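Local coordinates for Swi5-dependent recombination DNA repair protein 1 (Schizosaccharomyces pombe, PDB 3VIQ) that forms, through its C-terminal domain, a complex with Swi5 that activates Rad51-mediated strand exchange in recombinational DNA repair, at residues Phe95-Met99 with Ser112-Glu116. Sequence-based numbering, arbitrary orientation.
Sequences FTMSM and SFDEE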
loop_
_atom_site.group_PDB
_atom_site.type_symbol
_atom_site.label_atom_id
_atom_site.label_comp_id
_atom_site.label_asym_id
_atom_site.label_seq_id
_atom_site.Cartn_x
_atom_site.Cartn_y
_atom_site.Cartn_z
ATOM N N PHE A 95 -10.971 -7.553 25.511
ATOM C CA PHE A 95 -9.959 -7.186 24.549
ATOM C C PHE A 95 -9.888 -8.243 23.440
ATOM O O PHE A 95 -9.631 -9.415 23.701
ATOM C CB PHE A 95 -8.623 -7.089 25.264
ATOM C CG PHE A 95 -7.553 -6.470 24.462
ATOM C CD1 PHE A 95 -7.629 -5.128 24.107
ATOM C CD2 PHE A 95 -6.424 -7.198 24.114
ATOM C CE1 PHE A 95 -6.611 -4.530 23.398
ATOM C CE2 PHE A 95 -5.407 -6.616 23.394
ATOM C CZ PHE A 95 -5.496 -5.271 23.029
ATOM N N THR A 96 -10.142 -7.822 22.207
ATOM C CA THR A 96 -10.166 -8.734 21.070
ATOM C C THR A 96 -8.855 -8.618 20.254
ATOM O O THR A 96 -8.069 -7.673 20.434
ATOM C CB THR A 96 -11.390 -8.454 20.180
ATOM O OG1 THR A 96 -11.295 -7.127 19.650
ATOM C CG2 THR A 96 -12.710 -8.588 20.981
ATOM N N MET A 97 -8.620 -9.595 19.386
ATOM C CA MET A 97 -7.446 -9.572 18.507
ATOM C C MET A 97 -7.489 -8.324 17.637
ATOM O O MET A 97 -6.453 -7.761 17.323
ATOM C CB MET A 97 -7.351 -10.838 17.629
ATOM C CG MET A 97 -6.137 -10.872 16.646
ATOM S SD MET A 97 -4.493 -10.627 17.394
ATOM C CE MET A 97 -4.117 -12.294 17.921
ATOM N N SER A 98 -8.691 -7.881 17.285
ATOM C CA SER A 98 -8.854 -6.782 16.346
ATOM C C SER A 98 -8.508 -5.454 16.992
ATOM O O SER A 98 -7.989 -4.569 16.341
ATOM C CB SER A 98 -10.286 -6.784 15.802
ATOM O OG SER A 98 -10.572 -8.061 15.239
ATOM N N MET A 99 -8.817 -5.316 18.278
ATOM C CA MET A 99 -8.376 -4.147 19.046
ATOM C C MET A 99 -6.854 -4.174 19.148
ATOM O O MET A 99 -6.185 -3.139 19.032
ATOM C CB MET A 99 -8.987 -4.151 20.442
ATOM C CG MET A 99 -10.490 -3.870 20.473
ATOM S SD MET A 99 -11.155 -4.405 22.060
ATOM C CE MET A 99 -12.939 -4.238 21.817
ATOM N N SER A 112 -5.906 -9.605 9.014
ATOM C CA SER A 112 -7.123 -9.556 9.817
ATOM C C SER A 112 -7.448 -10.897 10.418
ATOM O O SER A 112 -7.131 -11.938 9.830
ATOM C CB SER A 112 -8.324 -9.103 8.984
ATOM O OG SER A 112 -8.305 -7.707 8.865
ATOM N N PHE A 113 -8.096 -10.841 11.586
ATOM C CA PHE A 113 -8.581 -12.014 12.289
ATOM C C PHE A 113 -10.083 -12.133 12.039
ATOM O O PHE A 113 -10.821 -11.155 12.102
ATOM C CB PHE A 113 -8.307 -11.897 13.796
ATOM C CG PHE A 113 -8.378 -13.221 14.543
ATOM C CD1 PHE A 113 -7.436 -14.217 14.318
ATOM C CD2 PHE A 113 -9.385 -13.461 15.488
ATOM C CE1 PHE A 113 -7.497 -15.428 15.018
ATOM C CE2 PHE A 113 -9.451 -14.676 16.185
ATOM C CZ PHE A 113 -8.503 -15.653 15.952
ATOM N N ASP A 114 -10.513 -13.346 11.721
ATOM C CA ASP A 114 -11.927 -13.669 11.639
ATOM C C ASP A 114 -12.420 -13.918 13.067
ATOM O O ASP A 114 -12.331 -15.027 13.605
ATOM C CB ASP A 114 -12.127 -14.900 10.763
ATOM C CG ASP A 114 -13.576 -15.266 10.587
ATOM O OD1 ASP A 114 -14.438 -14.799 11.370
ATOM O OD2 ASP A 114 -13.843 -16.045 9.650
ATOM N N GLU A 115 -12.942 -12.864 13.670
ATOM C CA GLU A 115 -13.302 -12.891 15.080
ATOM C C GLU A 115 -14.359 -13.961 15.397
ATOM O O GLU A 115 -14.381 -14.483 16.506
ATOM C CB GLU A 115 -13.750 -11.490 15.526
ATOM C CG GLU A 115 -13.444 -11.182 16.970
ATOM C CD GLU A 115 -11.967 -10.951 17.248
ATOM O OE1 GLU A 115 -11.430 -9.915 16.799
ATOM O OE2 GLU A 115 -11.357 -11.801 17.945
ATOM N N GLU A 116 -15.203 -14.309 14.423
ATOM C CA GLU A 116 -16.205 -15.382 14.599
ATOM C C GLU A 116 -15.579 -16.774 14.538
ATOM O O GLU A 116 -15.662 -17.542 15.498
ATOM C CB GLU A 116 -17.324 -15.295 13.549
ATOM C CG GLU A 116 -18.501 -14.410 13.946
ATOM C CD GLU A 116 -19.293 -14.963 15.123
ATOM O OE1 GLU A 116 -19.643 -16.167 15.117
ATOM O OE2 GLU A 116 -19.573 -14.182 16.058
HETATM O O HOH W 1 -8.916 -8.181 12.953
#
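S98 and E115 meet through a single carboxylate oxygen, E115 OE1, which two groups of the serine hold at once. The hydroxyl gives the short bond, S98 OG to E115 OE1 at 2.6 Å, with OE1 met nearly along its C-O axis; the backbone N of S98 adds a weak bond to the same oxygen, 3.4 Å long and bent to 136°. Both donors can reach one acceptor because S98 OG stands beside its own backbone N and anti to the carbonyl carbon (chi1 -55°). The contact illustrates how the first turn of a helix, whose amides are not all used within the helix, can receive an acid from a later loop of the chain. A negative charge at this end would probably be favoured by the helix dipole. The N-cap itself is T96, whose OG1 accepts a weak bond from M99 N in a capping box, T96 N in turn bonding weakly to M99 SD, while T96 CB lies 3.7 Å from E115 OE1, the two side chains crossing at about a right angle. S98 OG also accepts a bond from a water at 2.8 Å, and that water takes the N-H of F113, bridging helix and strand. With an alanine at S98, E115 OE1 is likely to keep just the weaker of the two bonds described, and the water to lose its helix partner. Next to this polar patch the contact turns apolar: M97 CG, anti to its backbone N (chi1 179°), packs 3.7 Å from F113 CB, and M97 CB approaches the ring at CD2. Beyond the pair, M97 reaches F60 of helix 38-68 and W120 of strand 119-120, against which F113 stacks edge-to-face, so the start of helix 97-103 touches both helix 38-68 and the small C-terminal hairpin.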